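Local structure of putative peptidase (Clostridium acetobutylicum, 3K9T) at residues P28-I33 with K69-K74; K40-I45 with I49-H54; W65-E70 with S231-S236; P127-Y132 with G138-Q143. The protein binds one zinc ion per subunit and may act in the biosynthesis of modified polysaccharides, with no peptidase activity expected despite its aminopeptidase-like domain. All coordinates share one frame; numbering follows the deposited sequence.

In the fold
Interactions 1 and 3 run on from each other, sharing Lys69 and Glu70, and both join the insert to the aminopeptidase-like part. They touch where Ile33 CD1 lies 3.7 Å from Pro68 CG. Interaction 2 is nested inside the loop closed by interaction 1. The two meet through Arg31 NH1 and Thr41 OG1, 3.0 Å apart, a probable hydrogen bond. Interaction 4 lies within the insert and reaches interaction 1 through Tyr132, whose CZ is 3.6 Å from Ile33 CG2. Interactions 1 and 4 both lie near the zinc site: Arg31 bonds to His190 O, and Tyr128 meets the rings of His190 and His325. The side chains of Ser32 and Leu129 are about 12 and 11 Å from the zinc ion.

Interaction 1: P28-I33 with K69-K74; sequences PICRSI and KEWNIK
The junction between the aminopeptidase-like region and the insert is formed here by Cys30 and Ser32 packing on Trp71 and Ile73. The first pair belongs to the loop between helices 12-26 and 36-45. The second pair lies near the start of strand 70-79. No hydrogen bond joins 28-33 to 69-74; the contact is one of side-chain packing. Ser32 comes to the edge of the indole, near its plane, with CB 3.7 Å from Trp71 CE3. Trp71 holds CG anti to its own backbone N (chi1 -176°), which carries the six-membered ring out toward the loop. Cys30 SG approaches the same ring obliquely, 4.4 Å from CZ3 of Trp71. The sulfur of Cys30 packs more closely on Ile73, 3.9 Å from its CG2 methyl. The polar ends are bonded outside the pair: Ser32 OG to Ser98 OG, and Trp71 NE1 to Ser100 O. Glu70 and Asn72 leave the strand on the side away from 28-33, and Asn72 OD1 accepts from Asn36 N. Asn72 ND2 donates to Glu70 OE2 at 2.9 Å, on the anti side of the carboxylate, and the same oxygen takes a salt bridge from Arg39. Arg31 turns away from the insert and bonds through NE to the backbone O of His190, a zinc ligand. The arrangement is that of an inserted beta-sheet domain whose first long strand is packed against a loop of the zinc-exopeptidase-like fold, about 12 Å from the zinc ion at Ser32.

Interaction 2: K40-I45 with I49-H54; sequences KTMDII and IPLEIH
Ile49 meets Ile45 through both backbone and side chain. Its N donates to Ile45 O at 3.0 Å, with an N-H...O angle of 164° and the donor in the carbonyl plane. This is the i to i+4 spacing of an alpha-helical bond, made at the end of helix 36-45. The two isoleucines lie side by side and point the same way, with Ile49 CG1 3.7 Å from Ile45 CG2. Leu51 comes next and also faces the helix. Its CD1 methyl fits between two helix residues, 3.8 Å from Ile45 CG2 and 3.9 Å from the selenium of Met42, which is selenomethionine. Leu51 crosses the Met42 side chain at about a right angle. The chain is here entering strand 52-57, an outermost strand of the eight-stranded mixed sheet, so the contact lays the helix against the edge strand that follows it in the chain. Phe224 of strand 219-225 packs on Met42, Ile45, Ile49 and Leu51. Ile53, in the strand itself, points its CD1 at the base of Met42, 3.5 Å from CB. A bend at chi2 (-59°) keeps the selenium of Met42 close to Ile53, 3.8 Å from the same CD1 methyl.

Interaction 3: W65-E70 with S231-S236; sequences WTVPKE and SITWLS
The chain passes alongside helix 229-237 as it leaves strand 65-66, with CA of Trp65 7.7 Å from CA of Ile232 and CA of Val67 7.8 Å from CA of Thr233. Trp65 and Ile232 make the main contact. The CD1 methyl of Ile232 sits over one face of the Trp65 indole, 3.3 Å from the centroid of the five-membered ring and 15° off its normal. This is a close CH-pi contact. The isoleucine chain is extended (chi2 172°) and meets the tryptophan at about a right angle, end on to the ring. Strand 65-66 pairs with strand 61-62 in a short antiparallel beta hairpin of the insert, so the contact sets this hairpin against a helix of the aminopeptidase-like region. It also lies at the trimer interface. Trp65 NE1 is hydrogen-bonded to Glu367 O of the second subunit, and Cys366 of that subunit packs on Ile232. Val67 adds a looser touch, its CG2 4.1 Å from Thr233 OG1. That hydroxyl is hydrogen-bonded to Ile229 O, one helical turn back. Three residues on from Thr233, Ser236 OG donates to the carbonyl O of Thr233 at 2.8 Å.

Interaction 4: P127-Y132 with G138-Q143; sequences PYLTSY and GFSLTQ
Ser140 has its OG anti to its own carbonyl carbon (chi1 -77°), and this rotation turns the hydroxyl onto the backbone of Pro127. Leu129 has the same arrangement about its first torsion (chi1 -63°), and its CD1 comes to 3.9 Å from Ser140 OG. The central link is one hydrogen bond, from Ser140 OG to Pro127 O at 2.6 Å. The donor is tilted 33° out of the carbonyl plane. The backbones are near here, with CA of Pro127 5.8 Å from CA of Ser140. The proline ring lies against the same serine. CG of Pro127 is 3.6 Å from Ser140 OG, and CD of Pro127 is 3.7 Å from Ser140 CB. Pro127 CD also lies 3.8 Å from Leu141 O. The serine hydroxyl is thus bonded to a backbone oxygen while apolar carbons from Pro127 and Leu129 pack around it in a buried contact. Between these two residues, Tyr128 points away from Ser140 and meets the rings of the zinc ligands His190 and His325. Strand 139-140 pairs in parallel with strand 116-117, whose His117 packs on both Leu129 and Ser140. Phe139 faces strands 70-79 and 153-163 of the insert sheet, and Thr142 is the N-cap of helix 143-147, its OG1 bonded to Lys145 N.

Interaction 1: P28-I33 with K69-K74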
loop_
_atom_site.group_PDB
_atom_site.type_symbol
_atom_site.label_atom_id
_atom_site.label_comp_id
_atom_site.label_asym_id
_atom_site.label_seq_id
_atom_site.Cartn_x
_atom_site.Cartn_y
_atom_site.Cartn_z
ATOM N N PRO A 28 5.432 35.245 -33.412
ATOM C CA PRO A 28 6.576 35.939 -33.982
ATOM C C PRO A 28 7.420 36.787 -33.050
ATOM O O PRO A 28 8.556 37.110 -33.404
ATOM C CB PRO A 28 5.929 36.878 -34.991
ATOM C CG PRO A 28 4.617 36.364 -35.215
ATOM C CD PRO A 28 4.186 35.824 -33.927
ATOM N N ILE A 29 6.869 37.159 -31.903
ATOM C CA ILE A 29 7.511 38.075 -30.987
ATOM C C ILE A 29 8.666 37.392 -30.267
ATOM O O ILE A 29 8.537 36.259 -29.804
ATOM C CB ILE A 29 6.467 38.625 -29.956
ATOM C CG1 ILE A 29 5.448 39.533 -30.642
ATOM C CG2 ILE A 29 7.152 39.359 -28.833
ATOM C CD1 ILE A 29 4.112 39.632 -29.909
ATOM N N CYS A 30 9.779 38.111 -30.156
ATOM C CA CYS A 30 10.974 37.630 -29.507
ATOM C C CYS A 30 10.994 37.905 -27.986
ATOM O O CYS A 30 11.557 38.895 -27.506
ATOM C CB CYS A 30 12.181 38.268 -30.157
ATOM S SG CYS A 30 13.740 37.513 -29.635
ATOM N N ARG A 31 10.369 37.013 -27.224
ATOM C CA ARG A 31 10.468 37.058 -25.769
ATOM C C ARG A 31 11.838 36.573 -25.267
ATOM O O ARG A 31 12.537 35.829 -25.911
ATOM C CB ARG A 31 9.387 36.178 -25.151
ATOM C CG ARG A 31 7.989 36.707 -25.291
ATOM C CD ARG A 31 6.932 35.621 -25.207
ATOM N NE ARG A 31 6.946 34.801 -26.423
ATOM C CZ ARG A 31 6.252 35.067 -27.520
ATOM N NH1 ARG A 31 5.441 36.126 -27.578
ATOM N NH2 ARG A 31 6.368 34.274 -28.570
ATOM N N SER A 32 12.199 37.030 -24.093
ATOM C CA SER A 32 13.320 36.501 -23.331
ATOM C C SER A 32 12.878 36.693 -21.854
ATOM O O SER A 32 11.697 36.984 -21.594
ATOM C CB SER A 32 14.617 37.250 -23.662
ATOM O OG SER A 32 15.728 36.715 -22.957
ATOM N N ILE A 33 13.796 36.552 -20.899
ATOM C CA ILE A 33 13.442 36.769 -19.493
ATOM C C ILE A 33 13.163 38.241 -19.157
ATOM O O ILE A 33 12.639 38.543 -18.100
ATOM C CB ILE A 33 14.461 36.181 -18.523
ATOM C CG1 ILE A 33 15.870 36.694 -18.778
ATOM C CG2 ILE A 33 14.445 34.659 -18.617
ATOM C CD1 ILE A 33 16.794 36.379 -17.554
ATOM N N LYS A 69 20.271 42.300 -16.030
ATOM C CA LYS A 69 20.177 43.382 -16.994
ATOM C C LYS A 69 19.084 43.053 -17.994
ATOM O O LYS A 69 18.711 41.888 -18.194
ATOM C CB LYS A 69 21.490 43.598 -17.743
ATOM C CG LYS A 69 22.585 44.152 -16.846
ATOM C CD LYS A 69 23.853 44.600 -17.575
ATOM C CE LYS A 69 24.858 45.139 -16.556
ATOM N NZ LYS A 69 25.327 46.509 -16.891
ATOM N N GLU A 70 18.561 44.103 -18.614
ATOM C CA GLU A 70 17.527 43.944 -19.591
ATOM C C GLU A 70 18.166 43.751 -20.948
ATOM O O GLU A 70 19.115 44.462 -21.303
ATOM C CB GLU A 70 16.602 45.173 -19.588
ATOM C CG GLU A 70 15.544 45.096 -20.672
ATOM C CD GLU A 70 14.555 46.227 -20.643
ATOM O OE1 GLU A 70 14.298 46.826 -19.562
ATOM O OE2 GLU A 70 14.006 46.488 -21.730
ATOM N N TRP A 71 17.613 42.815 -21.713
ATOM C CA TRP A 71 18.102 42.482 -23.058
ATOM C C TRP A 71 17.056 42.846 -24.101
ATOM O O TRP A 71 15.846 42.622 -23.889
ATOM C CB TRP A 71 18.411 40.980 -23.159
ATOM C CG TRP A 71 19.005 40.544 -24.461
ATOM C CD1 TRP A 71 20.245 40.866 -24.939
ATOM C CD2 TRP A 71 18.400 39.714 -25.455
ATOM N NE1 TRP A 71 20.447 40.288 -26.168
ATOM C CE2 TRP A 71 19.329 39.573 -26.506
ATOM C CE3 TRP A 71 17.164 39.069 -25.562
ATOM C CZ2 TRP A 71 19.060 38.816 -27.647
ATOM C CZ3 TRP A 71 16.904 38.297 -26.692
ATOM C CH2 TRP A 71 17.849 38.176 -27.716
ATOM N N ASN A 72 17.530 43.387 -25.227
ATOM C CA ASN A 72 16.675 43.722 -26.366
ATOM C C ASN A 72 17.376 43.439 -27.677
ATOM O O ASN A 72 18.600 43.403 -27.706
ATOM C CB ASN A 72 16.243 45.171 -26.303
ATOM C CG ASN A 72 15.107 45.367 -25.340
ATOM O OD1 ASN A 72 13.965 44.948 -25.613
ATOM N ND2 ASN A 72 15.405 45.971 -24.183
ATOM N N ILE A 73 16.615 43.244 -28.754
ATOM C CA ILE A 73 17.224 42.920 -30.037
ATOM C C ILE A 73 16.400 43.515 -31.165
ATOM O O ILE A 73 15.187 43.385 -31.164
ATOM C CB ILE A 73 17.432 41.364 -30.183
ATOM C CG1 ILE A 73 18.115 40.985 -31.510
ATOM C CG2 ILE A 73 16.113 40.602 -30.024
ATOM C CD1 ILE A 73 18.873 39.635 -31.457
ATOM N N LYS A 74 17.084 44.204 -32.092
ATOM C CA LYS A 74 16.499 44.788 -33.302
ATOM C C LYS A 74 16.697 43.860 -34.517
ATOM O O LYS A 74 15.784 43.612 -35.297
ATOM C CB LYS A 74 17.146 46.145 -33.602
ATOM C CG LYS A 74 16.803 47.237 -32.594
ATOM C CD LYS A 74 17.636 48.515 -32.800
ATOM C CE LYS A 74 17.699 49.353 -31.500
ATOM N NZ LYS A 74 18.444 48.679 -30.367
#

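Interaction 2: K40-I45 with I49-H54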
loop_
_atom_site.group_PDB
_atom_site.type_symbol
_atom_site.label_atom_id
_atom_site.label_comp_id
_atom_site.label_asym_id
_atom_site.label_seq_id
_atom_site.Cartn_x
_atom_site.Cartn_y
_atom_site.Cartn_z
ATOM N N LYS A 40 5.508 43.486 -25.426
ATOM C CA LYS A 40 4.549 43.357 -26.535
ATOM C C LYS A 40 3.584 42.221 -26.234
ATOM O O LYS A 40 2.411 42.261 -26.601
ATOM C CB LYS A 40 5.281 43.194 -27.877
ATOM C CG LYS A 40 4.447 43.514 -29.099
ATOM N N THR A 41 4.076 41.215 -25.512
ATOM C CA THR A 41 3.286 40.047 -25.155
ATOM C C THR A 41 2.224 40.394 -24.103
ATOM O O THR A 41 1.096 39.930 -24.197
ATOM C CB THR A 41 4.213 38.875 -24.694
ATOM O OG1 THR A 41 5.037 38.511 -25.787
ATOM C CG2 THR A 41 3.435 37.632 -24.238
HETATM N N MSE A 42 2.605 41.209 -23.118
HETATM C CA MSE A 42 1.676 41.723 -22.123
HETATM C C MSE A 42 0.631 42.638 -22.780
HETATM O O MSE A 42 -0.534 42.685 -22.334
HETATM C CB MSE A 42 2.419 42.501 -21.046
HETATM C CG MSE A 42 3.435 41.674 -20.270
HETATM SE SE MSE A 42 2.719 40.109 -19.312
HETATM C CE MSE A 42 4.444 39.304 -18.718
ATOM N N ASP A 43 1.017 43.385 -23.814
ATOM C CA ASP A 43 0.019 44.202 -24.503
ATOM C C ASP A 43 -1.065 43.333 -25.120
ATOM O O ASP A 43 -2.265 43.636 -25.026
ATOM C CB ASP A 43 0.649 45.075 -25.596
ATOM C CG ASP A 43 1.553 46.138 -25.035
ATOM O OD1 ASP A 43 1.338 46.543 -23.894
ATOM O OD2 ASP A 43 2.471 46.583 -25.733
ATOM N N ILE A 44 -0.638 42.252 -25.764
ATOM C CA ILE A 44 -1.572 41.381 -26.459
ATOM C C ILE A 44 -2.459 40.679 -25.457
ATOM O O ILE A 44 -3.668 40.618 -25.658
ATOM C CB ILE A 44 -0.862 40.396 -27.442
ATOM C CG1 ILE A 44 -0.223 41.228 -28.587
ATOM C CG2 ILE A 44 -1.879 39.345 -27.934
ATOM C CD1 ILE A 44 0.941 40.611 -29.346
ATOM N N ILE A 45 -1.869 40.198 -24.361
ATOM C CA ILE A 45 -2.657 39.566 -23.314
ATOM C C ILE A 45 -3.743 40.525 -22.802
ATOM O O ILE A 45 -4.876 40.094 -22.543
ATOM C CB ILE A 45 -1.796 39.046 -22.115
ATOM C CG1 ILE A 45 -0.888 37.900 -22.573
ATOM C CG2 ILE A 45 -2.738 38.549 -20.972
ATOM C CD1 ILE A 45 0.376 37.609 -21.669
ATOM N N ILE A 49 -7.566 40.117 -21.180
ATOM C CA ILE A 49 -7.827 40.249 -19.749
ATOM C C ILE A 49 -7.077 41.471 -19.181
ATOM O O ILE A 49 -6.082 41.930 -19.753
ATOM C CB ILE A 49 -7.414 38.953 -18.937
ATOM C CG1 ILE A 49 -5.911 38.671 -19.049
ATOM C CG2 ILE A 49 -8.198 37.748 -19.406
ATOM C CD1 ILE A 49 -5.328 37.695 -18.008
ATOM N N PRO A 50 -7.557 42.009 -18.053
ATOM C CA PRO A 50 -6.790 43.063 -17.469
ATOM C C PRO A 50 -5.546 42.446 -16.856
ATOM O O PRO A 50 -5.583 41.256 -16.491
ATOM C CB PRO A 50 -7.715 43.598 -16.363
ATOM C CG PRO A 50 -9.030 42.959 -16.588
ATOM C CD PRO A 50 -8.697 41.651 -17.205
ATOM N N LEU A 51 -4.452 43.206 -16.804
ATOM C CA LEU A 51 -3.299 42.818 -16.019
ATOM C C LEU A 51 -2.709 44.033 -15.357
ATOM O O LEU A 51 -2.756 45.143 -15.888
ATOM C CB LEU A 51 -2.179 42.222 -16.848
ATOM C CG LEU A 51 -2.233 40.877 -17.528
ATOM C CD1 LEU A 51 -1.004 40.843 -18.454
ATOM C CD2 LEU A 51 -2.287 39.676 -16.527
ATOM N N GLU A 52 -2.126 43.809 -14.188
ATOM C CA GLU A 52 -1.218 44.784 -13.638
ATOM C C GLU A 52 0.201 44.348 -14.073
ATOM O O GLU A 52 0.620 43.204 -13.842
ATOM C CB GLU A 52 -1.349 44.901 -12.134
ATOM C CG GLU A 52 -0.312 45.865 -11.630
ATOM C CD GLU A 52 -0.418 46.164 -10.164
ATOM O OE1 GLU A 52 -1.143 45.427 -9.452
ATOM O OE2 GLU A 52 0.261 47.134 -9.742
ATOM N N ILE A 53 0.904 45.250 -14.747
ATOM C CA ILE A 53 2.264 44.999 -15.223
ATOM C C ILE A 53 3.275 45.579 -14.227
ATOM O O ILE A 53 3.147 46.709 -13.776
ATOM C CB ILE A 53 2.454 45.579 -16.629
ATOM C CG1 ILE A 53 1.452 44.915 -17.592
ATOM C CG2 ILE A 53 3.894 45.407 -17.124
ATOM C CD1 ILE A 53 1.652 43.438 -17.792
ATOM N N HIS A 54 4.250 44.766 -13.841
ATOM C CA HIS A 54 5.278 45.161 -12.876
ATOM C C HIS A 54 6.628 45.240 -13.577
ATOM O O HIS A 54 6.915 44.461 -14.489
ATOM C CB HIS A 54 5.357 44.151 -11.718
ATOM C CG HIS A 54 4.155 44.154 -10.817
ATOM N ND1 HIS A 54 4.107 44.882 -9.648
ATOM C CD2 HIS A 54 2.966 43.511 -10.909
ATOM C CE1 HIS A 54 2.935 44.702 -9.067
ATOM N NE2 HIS A 54 2.219 43.882 -9.817
#

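Interaction 3: W65-E70 with S231-S236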
loop_
_atom_site.group_PDB
_atom_site.type_symbol
_atom_site.label_atom_id
_atom_site.label_comp_id
_atom_site.label_asym_id
_atom_site.label_seq_id
_atom_site.Cartn_x
_atom_site.Cartn_y
_atom_site.Cartn_z
ATOM N N TRP A 65 18.626 35.575 -5.579
ATOM C CA TRP A 65 18.871 35.979 -6.957
ATOM C C TRP A 65 18.956 37.481 -7.117
ATOM O O TRP A 65 18.536 38.234 -6.253
ATOM C CB TRP A 65 17.783 35.415 -7.874
ATOM C CG TRP A 65 17.808 33.955 -7.982
ATOM C CD1 TRP A 65 17.615 33.050 -6.975
ATOM C CD2 TRP A 65 18.029 33.190 -9.177
ATOM N NE1 TRP A 65 17.694 31.768 -7.475
ATOM C CE2 TRP A 65 17.944 31.827 -8.822
ATOM C CE3 TRP A 65 18.256 33.527 -10.512
ATOM C CZ2 TRP A 65 18.092 30.808 -9.747
ATOM C CZ3 TRP A 65 18.416 32.497 -11.447
ATOM C CH2 TRP A 65 18.333 31.162 -11.051
ATOM N N THR A 66 19.529 37.881 -8.240
ATOM C CA THR A 66 19.626 39.274 -8.624
ATOM C C THR A 66 18.914 39.482 -9.934
ATOM O O THR A 66 19.188 38.768 -10.887
ATOM C CB THR A 66 21.081 39.687 -8.829
ATOM O OG1 THR A 66 21.817 39.431 -7.630
ATOM C CG2 THR A 66 21.159 41.165 -9.215
ATOM N N VAL A 67 18.028 40.476 -9.993
ATOM C CA VAL A 67 17.324 40.759 -11.238
ATOM C C VAL A 67 18.351 41.153 -12.322
ATOM O O VAL A 67 19.084 42.132 -12.181
ATOM C CB VAL A 67 16.249 41.856 -11.047
ATOM C CG1 VAL A 67 15.668 42.340 -12.407
ATOM C CG2 VAL A 67 15.129 41.353 -10.150
ATOM N N PRO A 68 18.410 40.383 -13.411
ATOM C CA PRO A 68 19.422 40.665 -14.460
ATOM C C PRO A 68 19.273 41.994 -15.211
ATOM O O PRO A 68 18.290 42.703 -15.050
ATOM C CB PRO A 68 19.208 39.531 -15.466
ATOM C CG PRO A 68 17.741 39.160 -15.330
ATOM C CD PRO A 68 17.409 39.386 -13.843
ATOM N N LYS A 69 20.271 42.300 -16.030
ATOM C CA LYS A 69 20.177 43.382 -16.994
ATOM C C LYS A 69 19.084 43.053 -17.994
ATOM O O LYS A 69 18.711 41.888 -18.194
ATOM C CB LYS A 69 21.490 43.598 -17.743
ATOM C CG LYS A 69 22.585 44.152 -16.846
ATOM C CD LYS A 69 23.853 44.600 -17.575
ATOM C CE LYS A 69 24.858 45.139 -16.556
ATOM N NZ LYS A 69 25.327 46.509 -16.891
ATOM N N GLU A 70 18.561 44.103 -18.614
ATOM C CA GLU A 70 17.527 43.944 -19.591
ATOM C C GLU A 70 18.166 43.751 -20.948
ATOM O O GLU A 70 19.115 44.462 -21.303
ATOM C CB GLU A 70 16.602 45.173 -19.588
ATOM C CG GLU A 70 15.544 45.096 -20.672
ATOM C CD GLU A 70 14.555 46.227 -20.643
ATOM O OE1 GLU A 70 14.298 46.826 -19.562
ATOM O OE2 GLU A 70 14.006 46.488 -21.730
ATOM N N SER A 231 9.164 33.952 -11.127
ATOM C CA SER A 231 8.509 33.400 -9.927
ATOM C C SER A 231 9.239 33.758 -8.634
ATOM O O SER A 231 8.600 34.076 -7.622
ATOM C CB SER A 231 8.299 31.889 -10.042
ATOM O OG SER A 231 9.505 31.175 -10.179
ATOM N N ILE A 232 10.571 33.735 -8.669
ATOM C CA ILE A 232 11.380 34.146 -7.492
ATOM C C ILE A 232 11.109 35.625 -7.193
ATOM O O ILE A 232 10.820 35.983 -6.064
ATOM C CB ILE A 232 12.898 33.880 -7.694
ATOM C CG1 ILE A 232 13.154 32.375 -7.885
ATOM C CG2 ILE A 232 13.713 34.386 -6.473
ATOM C CD1 ILE A 232 14.590 32.021 -8.288
ATOM N N THR A 233 11.137 36.470 -8.227
ATOM C CA THR A 233 10.801 37.878 -8.061
ATOM C C THR A 233 9.412 38.090 -7.467
ATOM O O THR A 233 9.239 38.906 -6.546
ATOM C CB THR A 233 10.903 38.628 -9.380
ATOM O OG1 THR A 233 12.246 38.499 -9.871
ATOM C CG2 THR A 233 10.522 40.128 -9.203
ATOM N N TRP A 234 8.432 37.349 -7.971
ATOM C CA TRP A 234 7.087 37.504 -7.485
ATOM C C TRP A 234 6.983 37.087 -6.028
ATOM O O TRP A 234 6.398 37.808 -5.220
ATOM C CB TRP A 234 6.087 36.732 -8.331
ATOM C CG TRP A 234 4.701 36.973 -7.875
ATOM C CD1 TRP A 234 3.881 38.029 -8.218
ATOM C CD2 TRP A 234 3.977 36.186 -6.954
ATOM N NE1 TRP A 234 2.679 37.925 -7.567
ATOM C CE2 TRP A 234 2.713 36.813 -6.767
ATOM C CE3 TRP A 234 4.275 35.024 -6.237
ATOM C CZ2 TRP A 234 1.742 36.297 -5.912
ATOM C CZ3 TRP A 234 3.303 34.504 -5.385
ATOM C CH2 TRP A 234 2.051 35.144 -5.237
ATOM N N LEU A 235 7.546 35.921 -5.698
ATOM C CA LEU A 235 7.527 35.422 -4.313
ATOM C C LEU A 235 8.222 36.433 -3.380
ATOM O O LEU A 235 7.757 36.683 -2.270
ATOM C CB LEU A 235 8.155 34.014 -4.208
ATOM C CG LEU A 235 7.306 32.874 -4.763
ATOM C CD1 LEU A 235 8.064 31.555 -4.916
ATOM C CD2 LEU A 235 6.072 32.688 -3.887
ATOM N N SER A 236 9.298 37.053 -3.856
ATOM C CA SER A 236 10.060 37.979 -3.008
ATOM C C SER A 236 9.240 39.237 -2.741
ATOM O O SER A 236 9.474 39.936 -1.782
ATOM C CB SER A 236 11.440 38.347 -3.619
ATOM O OG SER A 236 11.344 39.293 -4.682
#

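Interaction 4: P127-Y132 with G138-Q143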
loop_
_atom_site.group_PDB
_atom_site.type_symbol
_atom_site.label_atom_id
_atom_site.label_comp_id
_atom_site.label_asym_id
_atom_site.label_seq_id
_atom_site.Cartn_x
_atom_site.Cartn_y
_atom_site.Cartn_z
ATOM N N PRO A 127 18.123 24.829 -33.195
ATOM C CA PRO A 127 18.082 24.731 -31.750
ATOM C C PRO A 127 17.849 26.085 -31.059
ATOM O O PRO A 127 18.340 27.104 -31.530
ATOM C CB PRO A 127 19.462 24.170 -31.392
ATOM C CG PRO A 127 20.349 24.530 -32.521
ATOM C CD PRO A 127 19.482 24.698 -33.742
ATOM N N TYR A 128 17.097 26.056 -29.959
ATOM C CA TYR A 128 16.896 27.210 -29.071
ATOM C C TYR A 128 17.947 27.229 -27.971
ATOM O O TYR A 128 18.062 26.296 -27.198
ATOM C CB TYR A 128 15.482 27.175 -28.464
ATOM C CG TYR A 128 15.212 28.138 -27.319
ATOM C CD1 TYR A 128 15.369 29.519 -27.465
ATOM C CD2 TYR A 128 14.755 27.656 -26.113
ATOM C CE1 TYR A 128 15.119 30.387 -26.396
ATOM C CE2 TYR A 128 14.494 28.506 -25.037
ATOM C CZ TYR A 128 14.687 29.861 -25.178
ATOM O OH TYR A 128 14.370 30.637 -24.093
ATOM N N LEU A 129 18.732 28.292 -27.918
ATOM C CA LEU A 129 19.764 28.441 -26.889
ATOM C C LEU A 129 19.631 29.805 -26.203
ATOM O O LEU A 129 19.119 30.768 -26.782
ATOM C CB LEU A 129 21.177 28.262 -27.485
ATOM C CG LEU A 129 21.500 26.883 -28.074
ATOM C CD1 LEU A 129 22.690 26.919 -29.002
ATOM C CD2 LEU A 129 21.728 25.924 -26.953
ATOM N N THR A 130 20.080 29.848 -24.959
ATOM C CA THR A 130 20.065 31.055 -24.146
ATOM C C THR A 130 21.415 31.215 -23.433
ATOM O O THR A 130 22.167 30.257 -23.280
ATOM C CB THR A 130 18.974 31.016 -23.038
ATOM O OG1 THR A 130 19.361 30.087 -22.026
ATOM C CG2 THR A 130 17.599 30.655 -23.597
ATOM N N SER A 131 21.714 32.426 -22.987
ATOM C CA SER A 131 22.916 32.666 -22.205
ATOM C C SER A 131 22.639 33.816 -21.277
ATOM O O SER A 131 23.193 34.882 -21.418
ATOM C CB SER A 131 24.115 32.985 -23.100
ATOM O OG SER A 131 25.282 33.125 -22.297
ATOM N N TYR A 132 21.754 33.590 -20.327
ATOM C CA TYR A 132 21.265 34.680 -19.497
ATOM C C TYR A 132 22.303 35.239 -18.555
ATOM O O TYR A 132 22.377 36.457 -18.353
ATOM C CB TYR A 132 20.069 34.230 -18.665
ATOM C CG TYR A 132 18.877 33.767 -19.466
ATOM C CD1 TYR A 132 18.504 34.411 -20.639
ATOM C CD2 TYR A 132 18.097 32.704 -19.023
ATOM C CE1 TYR A 132 17.398 33.987 -21.371
ATOM C CE2 TYR A 132 16.993 32.266 -19.751
ATOM C CZ TYR A 132 16.644 32.915 -20.914
ATOM O OH TYR A 132 15.544 32.506 -21.618
ATOM N N GLY A 138 25.510 33.752 -29.878
ATOM C CA GLY A 138 25.435 32.608 -30.764
ATOM C C GLY A 138 24.369 32.696 -31.830
ATOM O O GLY A 138 23.423 33.473 -31.721
ATOM N N PHE A 139 24.555 31.912 -32.883
ATOM C CA PHE A 139 23.551 31.747 -33.905
ATOM C C PHE A 139 23.196 30.263 -33.985
ATOM O O PHE A 139 24.097 29.387 -33.930
ATOM C CB PHE A 139 24.049 32.197 -35.277
ATOM C CG PHE A 139 24.073 33.678 -35.473
ATOM C CD1 PHE A 139 22.951 34.348 -35.955
ATOM C CD2 PHE A 139 25.201 34.416 -35.145
ATOM C CE1 PHE A 139 22.961 35.724 -36.134
ATOM C CE2 PHE A 139 25.225 35.795 -35.324
ATOM C CZ PHE A 139 24.105 36.450 -35.817
ATOM N N SER A 140 21.894 29.986 -34.134
ATOM C CA SER A 140 21.422 28.643 -34.393
ATOM C C SER A 140 20.994 28.504 -35.854
ATOM O O SER A 140 20.498 29.450 -36.448
ATOM C CB SER A 140 20.246 28.355 -33.489
ATOM O OG SER A 140 20.679 28.079 -32.185
ATOM N N LEU A 141 21.190 27.324 -36.437
ATOM C CA LEU A 141 20.722 27.042 -37.814
ATOM C C LEU A 141 20.537 25.546 -38.032
ATOM O O LEU A 141 20.977 24.727 -37.203
ATOM C CB LEU A 141 21.683 27.580 -38.870
ATOM C CG LEU A 141 23.070 26.961 -38.979
ATOM C CD1 LEU A 141 23.681 27.405 -40.287
ATOM C CD2 LEU A 141 23.950 27.324 -37.767
ATOM N N THR A 142 19.879 25.172 -39.135
ATOM C CA THR A 142 19.705 23.753 -39.371
ATOM C C THR A 142 21.041 23.200 -39.805
ATOM O O THR A 142 21.866 23.917 -40.403
ATOM C CB THR A 142 18.603 23.385 -40.408
ATOM O OG1 THR A 142 19.012 23.734 -41.757
ATOM C CG2 THR A 142 17.230 24.002 -39.988
ATOM N N GLN A 143 21.267 21.945 -39.440
ATOM C CA GLN A 143 22.430 21.225 -39.911
ATOM C C GLN A 143 22.457 21.253 -41.434
ATOM O O GLN A 143 23.498 21.473 -42.008
ATOM C CB GLN A 143 22.389 19.762 -39.434
ATOM C CG GLN A 143 23.640 18.953 -39.755
ATOM C CD GLN A 143 24.850 19.499 -39.036
ATOM O OE1 GLN A 143 24.848 19.678 -37.796
ATOM N NE2 GLN A 143 25.890 19.790 -39.808
#